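Local coordinates for cutm, flavoprotein of carbon monoxide dehydrogenase (Hydrogenophaga pseudoflava, PDB 1FFV), which binds FAD and, as the flavoprotein subunit of carbon monoxide dehydrogenase, probably passes electrons from carbon monoxide oxidation to an external acceptor, at residues E16-L21 and E139-R144; H125-I130 and G197-M202; A131-F136 and V209-I214. All coordinates share one frame; numbering follows the deposited sequence.

Contact 1: residues E16-L21 and E139-R144; sequences EAVALL and EGPNGR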
loop_
_atom_site.group_PDB
_atom_site.type_symbol
_atom_site.label_atom_id
_atom_site.label_comp_id
_atom_site.label_asym_id
_atom_site.label_seq_id
_atom_site.Cartn_x
_atom_site.Cartn_y
_atom_site.Cartn_z
ATOM N N GLU C 16 -49.701 -19.476 0.432
ATOM C CA GLU C 16 -48.727 -19.326 -0.642
ATOM C C GLU C 16 -47.569 -20.282 -0.422
ATOM O O GLU C 16 -47.101 -20.928 -1.362
ATOM C CB GLU C 16 -48.208 -17.897 -0.693
ATOM C CG GLU C 16 -49.229 -16.880 -1.156
ATOM C CD GLU C 16 -48.712 -15.465 -1.044
ATOM O OE1 GLU C 16 -47.586 -15.200 -1.542
ATOM O OE2 GLU C 16 -49.419 -14.624 -0.439
ATOM N N ALA C 17 -47.123 -20.378 0.830
ATOM C CA ALA C 17 -46.027 -21.272 1.191
ATOM C C ALA C 17 -46.377 -22.713 0.817
ATOM O O ALA C 17 -45.572 -23.421 0.200
ATOM C CB ALA C 17 -45.732 -21.164 2.677
ATOM N N VAL C 18 -47.601 -23.118 1.157
ATOM C CA VAL C 18 -48.099 -24.458 0.862
ATOM C C VAL C 18 -48.169 -24.693 -0.650
ATOM O O VAL C 18 -47.812 -25.768 -1.133
ATOM C CB VAL C 18 -49.492 -24.683 1.500
ATOM C CG1 VAL C 18 -50.114 -25.987 1.004
ATOM C CG2 VAL C 18 -49.370 -24.699 3.020
ATOM N N ALA C 19 -48.617 -23.684 -1.389
ATOM C CA ALA C 19 -48.716 -23.783 -2.841
ATOM C C ALA C 19 -47.333 -24.045 -3.439
ATOM O O ALA C 19 -47.171 -24.948 -4.262
ATOM C CB ALA C 19 -49.311 -22.496 -3.423
ATOM N N LEU C 20 -46.342 -23.257 -3.013
ATOM C CA LEU C 20 -44.962 -23.397 -3.487
ATOM C C LEU C 20 -44.403 -24.784 -3.185
ATOM O O LEU C 20 -43.705 -25.370 -4.019
ATOM C CB LEU C 20 -44.066 -22.327 -2.864
ATOM C CG LEU C 20 -44.238 -20.894 -3.364
ATOM C CD1 LEU C 20 -43.479 -19.955 -2.459
ATOM C CD2 LEU C 20 -43.739 -20.767 -4.804
ATOM N N LEU C 21 -44.711 -25.310 -1.998
ATOM C CA LEU C 21 -44.257 -26.643 -1.615
ATOM C C LEU C 21 -44.817 -27.679 -2.585
ATOM O O LEU C 21 -44.103 -28.589 -3.023
ATOM C CB LEU C 21 -44.711 -26.983 -0.195
ATOM C CG LEU C 21 -43.903 -26.417 0.967
ATOM C CD1 LEU C 21 -44.624 -26.693 2.266
ATOM C CD2 LEU C 21 -42.509 -27.037 0.975
ATOM N N GLU C 139 -50.719 -27.109 8.343
ATOM C CA GLU C 139 -51.545 -26.710 7.216
ATOM C C GLU C 139 -51.012 -27.233 5.897
ATOM O O GLU C 139 -49.850 -27.025 5.549
ATOM C CB GLU C 139 -51.723 -25.195 7.135
ATOM C CG GLU C 139 -52.853 -24.835 6.184
ATOM C CD GLU C 139 -53.041 -23.352 5.999
ATOM O OE1 GLU C 139 -53.283 -22.638 6.997
ATOM O OE2 GLU C 139 -52.953 -22.905 4.838
ATOM N N GLY C 140 -51.874 -27.945 5.183
ATOM C CA GLY C 140 -51.509 -28.495 3.892
ATOM C C GLY C 140 -52.481 -27.975 2.858
ATOM O O GLY C 140 -53.248 -27.057 3.145
ATOM N N PRO C 141 -52.461 -28.515 1.637
ATOM C CA PRO C 141 -53.385 -28.047 0.601
ATOM C C PRO C 141 -54.858 -28.355 0.906
ATOM O O PRO C 141 -55.756 -27.642 0.442
ATOM C CB PRO C 141 -52.893 -28.780 -0.648
ATOM C CG PRO C 141 -52.291 -30.028 -0.095
ATOM C CD PRO C 141 -51.537 -29.525 1.100
ATOM N N ASN C 142 -55.096 -29.377 1.726
ATOM C CA ASN C 142 -56.455 -29.781 2.082
ATOM C C ASN C 142 -57.011 -29.103 3.336
ATOM O O ASN C 142 -58.202 -29.233 3.642
ATOM C CB ASN C 142 -56.523 -31.299 2.243
ATOM C CG ASN C 142 -56.024 -32.038 1.011
ATOM O OD1 ASN C 142 -55.321 -33.048 1.144
ATOM N ND2 ASN C 142 -56.369 -31.541 -0.181
ATOM N N GLY C 143 -56.158 -28.387 4.060
ATOM C CA GLY C 143 -56.615 -27.712 5.259
ATOM C C GLY C 143 -55.680 -27.890 6.436
ATOM O O GLY C 143 -54.476 -28.087 6.269
ATOM N N ARG C 144 -56.235 -27.810 7.638
ATOM C CA ARG C 144 -55.442 -27.955 8.844
ATOM C C ARG C 144 -55.745 -29.241 9.593
ATOM O O ARG C 144 -56.820 -29.822 9.447
ATOM C CB ARG C 144 -55.638 -26.742 9.757
ATOM C CG ARG C 144 -55.079 -25.465 9.165
ATOM C CD ARG C 144 -55.148 -24.307 10.131
ATOM N NE ARG C 144 -54.495 -23.125 9.573
ATOM C CZ ARG C 144 -54.233 -22.015 10.253
ATOM N NH1 ARG C 144 -54.564 -21.911 11.534
ATOM N NH2 ARG C 144 -53.625 -21.002 9.651
#

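Contact 2: residues H125-I130 and G197-M202; sequences HPALSI and GCAVVM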
loop_
_atom_site.group_PDB
_atom_site.type_symbol
_atom_site.label_atom_id
_atom_site.label_comp_id
_atom_site.label_asym_id
_atom_site.label_seq_id
_atom_site.Cartn_x
_atom_site.Cartn_y
_atom_site.Cartn_z
ATOM N N HIS C 125 -36.682 -28.964 22.399
ATOM C CA HIS C 125 -38.129 -28.823 22.309
ATOM C C HIS C 125 -38.908 -30.108 22.116
ATOM O O HIS C 125 -40.044 -30.199 22.575
ATOM C CB HIS C 125 -38.528 -27.777 21.272
ATOM C CG HIS C 125 -38.370 -26.377 21.763
ATOM N ND1 HIS C 125 -39.060 -25.896 22.855
ATOM C CD2 HIS C 125 -37.567 -25.370 21.352
ATOM C CE1 HIS C 125 -38.688 -24.653 23.096
ATOM N NE2 HIS C 125 -37.783 -24.309 22.198
ATOM N N PRO C 126 -38.349 -31.097 21.387
ATOM C CA PRO C 126 -39.137 -32.326 21.242
ATOM C C PRO C 126 -39.545 -32.901 22.615
ATOM O O PRO C 126 -40.735 -33.062 22.885
ATOM C CB PRO C 126 -38.187 -33.242 20.470
ATOM C CG PRO C 126 -37.498 -32.270 19.555
ATOM C CD PRO C 126 -37.184 -31.113 20.478
ATOM N N ALA C 127 -38.584 -33.141 23.506
ATOM C CA ALA C 127 -38.913 -33.678 24.830
ATOM C C ALA C 127 -39.785 -32.700 25.616
ATOM O O ALA C 127 -40.744 -33.104 26.268
ATOM C CB ALA C 127 -37.647 -34.011 25.622
ATOM N N LEU C 128 -39.460 -31.414 25.532
ATOM C CA LEU C 128 -40.223 -30.389 26.222
ATOM C C LEU C 128 -41.681 -30.374 25.785
ATOM O O LEU C 128 -42.587 -30.259 26.621
ATOM C CB LEU C 128 -39.595 -29.015 25.986
ATOM C CG LEU C 128 -38.273 -28.750 26.718
ATOM C CD1 LEU C 128 -37.630 -27.487 26.183
ATOM C CD2 LEU C 128 -38.532 -28.640 28.215
ATOM N N SER C 129 -41.913 -30.520 24.484
ATOM C CA SER C 129 -43.270 -30.502 23.956
ATOM C C SER C 129 -44.089 -31.687 24.453
ATOM O O SER C 129 -45.297 -31.571 24.646
ATOM C CB SER C 129 -43.262 -30.450 22.425
ATOM O OG SER C 129 -42.769 -31.650 21.864
ATOM N N ILE C 130 -43.424 -32.819 24.661
ATOM C CA ILE C 130 -44.082 -34.022 25.160
ATOM C C ILE C 130 -44.450 -33.817 26.637
ATOM O O ILE C 130 -45.584 -34.063 27.046
ATOM C CB ILE C 130 -43.166 -35.257 24.992
ATOM C CG1 ILE C 130 -42.929 -35.523 23.500
ATOM C CG2 ILE C 130 -43.763 -36.481 25.683
ATOM C CD1 ILE C 130 -41.974 -36.666 23.201
ATOM N N GLY C 197 -30.813 -35.518 28.572
ATOM C CA GLY C 197 -31.669 -34.531 29.203
ATOM C C GLY C 197 -33.012 -35.131 29.566
ATOM O O GLY C 197 -33.417 -36.153 29.000
ATOM N N CYS C 198 -33.692 -34.522 30.533
ATOM C CA CYS C 198 -35.000 -35.002 30.954
ATOM C C CYS C 198 -35.940 -33.866 31.301
ATOM O O CYS C 198 -35.622 -33.001 32.126
ATOM C CB CYS C 198 -34.896 -35.954 32.144
ATOM S SG CYS C 198 -36.522 -36.404 32.868
ATOM N N ALA C 199 -37.094 -33.866 30.638
ATOM C CA ALA C 199 -38.130 -32.867 30.864
ATOM C C ALA C 199 -39.221 -33.516 31.712
ATOM O O ALA C 199 -39.617 -34.659 31.462
ATOM C CB ALA C 199 -38.706 -32.387 29.533
ATOM N N VAL C 200 -39.690 -32.781 32.718
ATOM C CA VAL C 200 -40.732 -33.261 33.620
ATOM C C VAL C 200 -41.762 -32.188 33.970
ATOM O O VAL C 200 -41.421 -31.025 34.188
ATOM C CB VAL C 200 -40.127 -33.755 34.968
ATOM C CG1 VAL C 200 -41.222 -33.883 36.034
ATOM C CG2 VAL C 200 -39.438 -35.094 34.792
ATOM N N VAL C 201 -43.027 -32.599 34.003
ATOM C CA VAL C 201 -44.132 -31.740 34.413
ATOM C C VAL C 201 -44.922 -32.646 35.354
ATOM O O VAL C 201 -45.207 -33.798 35.009
ATOM C CB VAL C 201 -45.046 -31.308 33.241
ATOM C CG1 VAL C 201 -46.161 -30.414 33.761
ATOM C CG2 VAL C 201 -44.247 -30.563 32.178
ATOM N N MET C 202 -45.205 -32.165 36.562
ATOM C CA MET C 202 -45.950 -32.967 37.527
ATOM C C MET C 202 -46.853 -32.164 38.458
ATOM O O MET C 202 -46.640 -30.970 38.687
ATOM C CB MET C 202 -44.999 -33.842 38.366
ATOM C CG MET C 202 -44.259 -33.122 39.488
ATOM S SD MET C 202 -43.164 -34.221 40.453
ATOM C CE MET C 202 -44.261 -34.885 41.530
#

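Contact 3: residues A131-F136 and V209-I214; sequences AVEAHF and VSHIRI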
loop_
_atom_site.group_PDB
_atom_site.type_symbol
_atom_site.label_atom_id
_atom_site.label_comp_id
_atom_site.label_asym_id
_atom_site.label_seq_id
_atom_site.Cartn_x
_atom_site.Cartn_y
_atom_site.Cartn_z
ATOM N N ALA C 131 -43.508 -33.306 27.421
ATOM C CA ALA C 131 -43.755 -33.067 28.835
ATOM C C ALA C 131 -44.926 -32.104 29.096
ATOM O O ALA C 131 -45.696 -32.301 30.040
ATOM C CB ALA C 131 -42.492 -32.554 29.504
ATOM N N VAL C 132 -45.047 -31.059 28.276
ATOM C CA VAL C 132 -46.125 -30.078 28.439
ATOM C C VAL C 132 -47.416 -30.467 27.711
ATOM O O VAL C 132 -48.411 -29.749 27.775
ATOM C CB VAL C 132 -45.691 -28.644 28.006
ATOM C CG1 VAL C 132 -44.518 -28.166 28.859
ATOM C CG2 VAL C 132 -45.334 -28.606 26.520
ATOM N N GLU C 133 -47.377 -31.598 27.009
ATOM C CA GLU C 133 -48.525 -32.139 26.278
ATOM C C GLU C 133 -48.995 -31.254 25.132
ATOM O O GLU C 133 -50.196 -31.130 24.872
ATOM C CB GLU C 133 -49.685 -32.417 27.242
ATOM C CG GLU C 133 -49.362 -33.422 28.324
ATOM C CD GLU C 133 -50.505 -33.607 29.302
ATOM O OE1 GLU C 133 -51.422 -34.400 29.011
ATOM O OE2 GLU C 133 -50.495 -32.961 30.365
ATOM N N ALA C 134 -48.037 -30.669 24.425
ATOM C CA ALA C 134 -48.341 -29.791 23.310
ATOM C C ALA C 134 -48.958 -30.515 22.122
ATOM O O ALA C 134 -48.920 -31.742 22.022
ATOM C CB ALA C 134 -47.083 -29.071 22.871
ATOM N N HIS C 135 -49.562 -29.730 21.245
ATOM C CA HIS C 135 -50.162 -30.233 20.023
ATOM C C HIS C 135 -49.742 -29.256 18.936
ATOM O O HIS C 135 -49.586 -28.062 19.187
ATOM C CB HIS C 135 -51.682 -30.305 20.140
ATOM C CG HIS C 135 -52.167 -31.433 20.997
ATOM N ND1 HIS C 135 -52.122 -31.396 22.373
ATOM C CD2 HIS C 135 -52.707 -32.630 20.669
ATOM C CE1 HIS C 135 -52.613 -32.523 22.860
ATOM N NE2 HIS C 135 -52.976 -33.287 21.845
ATOM N N PHE C 136 -49.517 -29.776 17.738
ATOM C CA PHE C 136 -49.063 -28.955 16.631
ATOM C C PHE C 136 -50.080 -28.857 15.498
ATOM O O PHE C 136 -50.579 -29.868 15.017
ATOM C CB PHE C 136 -47.751 -29.527 16.090
ATOM C CG PHE C 136 -46.734 -29.838 17.157
ATOM C CD1 PHE C 136 -46.470 -28.929 18.178
ATOM C CD2 PHE C 136 -46.052 -31.055 17.150
ATOM C CE1 PHE C 136 -45.547 -29.228 19.179
ATOM C CE2 PHE C 136 -45.123 -31.366 18.149
ATOM C CZ PHE C 136 -44.873 -30.452 19.161
ATOM N N VAL C 209 -48.054 -38.174 43.915
ATOM C CA VAL C 209 -48.000 -37.595 42.578
ATOM C C VAL C 209 -49.363 -37.797 41.912
ATOM O O VAL C 209 -49.796 -38.937 41.712
ATOM C CB VAL C 209 -46.903 -38.278 41.725
ATOM C CG1 VAL C 209 -46.926 -37.749 40.302
ATOM C CG2 VAL C 209 -45.541 -38.057 42.354
ATOM N N SER C 210 -50.038 -36.697 41.581
ATOM C CA SER C 210 -51.353 -36.761 40.941
ATOM C C SER C 210 -51.326 -36.636 39.412
ATOM O O SER C 210 -52.303 -36.976 38.738
ATOM C CB SER C 210 -52.292 -35.709 41.542
ATOM O OG SER C 210 -51.774 -34.398 41.400
ATOM N N HIS C 211 -50.208 -36.150 38.875
ATOM C CA HIS C 211 -50.027 -35.980 37.434
ATOM C C HIS C 211 -48.535 -36.058 37.109
ATOM O O HIS C 211 -47.714 -35.449 37.801
ATOM C CB HIS C 211 -50.602 -34.630 36.992
ATOM C CG HIS C 211 -50.230 -34.233 35.596
ATOM N ND1 HIS C 211 -50.913 -34.685 34.487
ATOM C CD2 HIS C 211 -49.252 -33.422 35.131
ATOM C CE1 HIS C 211 -50.370 -34.169 33.399
ATOM N NE2 HIS C 211 -49.361 -33.400 33.763
ATOM N N ILE C 212 -48.181 -36.778 36.043
ATOM C CA ILE C 212 -46.775 -36.915 35.682
ATOM C C ILE C 212 -46.482 -37.142 34.190
ATOM O O ILE C 212 -47.105 -37.976 33.531
ATOM C CB ILE C 212 -46.101 -38.039 36.541
ATOM C CG1 ILE C 212 -44.586 -38.078 36.308
ATOM C CG2 ILE C 212 -46.735 -39.390 36.249
ATOM C CD1 ILE C 212 -43.856 -36.836 36.776
ATOM N N ARG C 213 -45.543 -36.354 33.669
ATOM C CA ARG C 213 -45.087 -36.439 32.282
ATOM C C ARG C 213 -43.570 -36.471 32.335
ATOM O O ARG C 213 -42.952 -35.545 32.866
ATOM C CB ARG C 213 -45.481 -35.205 31.465
ATOM C CG ARG C 213 -46.793 -35.271 30.688
ATOM C CD ARG C 213 -47.263 -36.667 30.337
ATOM N NE ARG C 213 -48.671 -36.620 29.949
ATOM C CZ ARG C 213 -49.676 -37.076 30.697
ATOM N NH1 ARG C 213 -49.434 -37.641 31.875
ATOM N NH2 ARG C 213 -50.931 -36.886 30.305
ATOM N N ILE C 214 -42.974 -37.526 31.781
ATOM C CA ILE C 214 -41.522 -37.662 31.755
ATOM C C ILE C 214 -41.067 -37.873 30.314
ATOM O O ILE C 214 -41.564 -38.770 29.632
ATOM C CB ILE C 214 -41.043 -38.864 32.610
ATOM C CG1 ILE C 214 -41.505 -38.711 34.062
ATOM C CG2 ILE C 214 -39.527 -38.970 32.563
ATOM C CD1 ILE C 214 -41.250 -39.931 34.923
HETATM O O HOH W 1 -48.355 -31.764 31.504
#

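Contact 1: residues E16-L21 and E139-R144
Val18 and Gly140 bring helix 14-24 and the turn between strands 135-140 and 143-148 closest together, with 6.1 Å between the two CA atoms. The two methyls of Val18 do the touching, each on a different piece of backbone. Val18 CG1 lies against the peptide that joins Gly140 to Pro141, 3.5 Å from Pro141 N, and also meets the proline ring at Pro141 CD (3.8 Å). Val18 CG2 rests on the preceding carbonyl, 3.5 Å from Glu139 O. The torsion that sets CG1 anti to the valine's backbone N (chi1 171°) decides which methyl meets which peptide. The turn is that of a beta hairpin with a two-residue loop: Gly140 N bonds to Gly143 O, a weaker bond returns from Gly143 N to Gly140 O, and Pro141 and Asn142 take the backbone angles of a type I turn. A CB at Gly143 would collide with the carbonyl O of Asn142. Across the hairpin, Arg144 grips Glu139 side-on, NE (2.9 Å) and NH2 (3.1 Å) both reaching Glu139 OE1 within the guanidinium plane, a salt bridge that ties the two strands together. Val18 and Leu21 also pack on Val166 of the neighbouring strand 166-173.

Contact 2: residues H125-I130 and G197-M202
Ala199 presents its methyl to the first turn of helix 125-131, where Ala199 CB lies 3.9 Å from the carbonyl O of Ala127 and 4.0 Å from Leu128 CD2. Ala127 adds its own methyl, with 4.4 Å between the CB atoms of Ala127 and Ala199. No hydrogen bond crosses between 125-130 and 197-202, and with a side chain as small as alanine on the strand the backbones come near, Leu128 CA lying 5.7 Å from Ala199 CA. The CA-CB bond of Leu128 leads away from the strand, but with CG anti to the carbonyl carbon (chi1 -72°) and CD1 extended, CD2 is the branch left facing the Ala199 methyl. The same leucine packs on Leu93, Leu94 and Ala97 of helix 92-97, and its side chain is about 7 Å from the bound FAD. Strand 196-205 is an inner strand of the four-stranded antiparallel sheet of the CO dehydrogenase flavoprotein C-terminal domain, between 180-186 and 208-217. Its residues point to the two faces in turn: Ala199 meets helix 125-131, whereas Cys198 and Val200 pack on helix 264-285, so the sheet is held between helices. Ala127 extends the contact to the next strand by touching Ala215 and Thr217. Within the helix, the buried hydroxyl of Ser129 is satisfied by its own backbone: OG donates to Pro126 O at 2.7 Å, approaching 22° from the carbonyl plane. Pro126 O takes a second bond from Ile130 N (3.2 Å).

Contact 3: residues A131-F136 and V209-I214
Ala131 and Arg213 form the tight part of this contact, their CA atoms 5.0 Å apart, with Ala131 O pressed against the start of the arginine chain, 3.2 Å from Arg213 CG. The chain bends here, chi2 nearly eclipsed at -24°, a strained value. Beyond the bend, Arg213 NH2 makes a salt bridge to Glu133 OE1 (2.8 Å) from above the carboxylate, a bent bond, since the oxygen also lies well off the guanidinium plane; the two flat groups stand 62° apart. Arg213 NH1 turns back to the neighbouring carbonyl, Ile212 O, at 2.9 Å. Glu133 owes its place to a Schellman motif: its positive phi (64°) ends helix 125-131 and lets the chain leave for strand 135-140. This turn of the FAD-binding domain meets strand 208-217 of the C-terminal domain, where Ser210 and His211 form a classic beta bulge opposite Arg203. Toward the partly exposed side the fit is looser and a water takes over, donating to Glu133 OE2 (2.7 Å) and Ala131 O and lying 3.0 Å from His211 NE2 at the ring edge. Glu133 OE2 itself sits near the plane of that ring, 3.3 Å from His211 CE1. With a leucine in place of Arg213, Glu133 OE1 would probably be left without its positive mate and the carboxylate set freer to turn. Glu230 offers Arg213 NH1 only a long, weak ion pair.

Overall arrangement
Along the chain the three contacts interleave, the first segments coming in the order 16-21, 125-130 and 131-136, and the partners as 139-144, 197-202 and 209-214. Contacts 2 and 3 are neighbours, their centres 8 Å apart: helix 125-131 runs directly into the turn of contact 3, and strands 196-205 and 208-217 lie side by side in one sheet, where Val201 O probably bonds to Arg213 N. Together they join the FAD-binding region to the C-terminal one. Contact 1 stands apart, its centre 29 Å from contact 2 and 30 Å from contact 3, within the FAD-binding region. Strand 135-140 connects it to contact 3: it starts just after that turn and ends in the hairpin of contact 1.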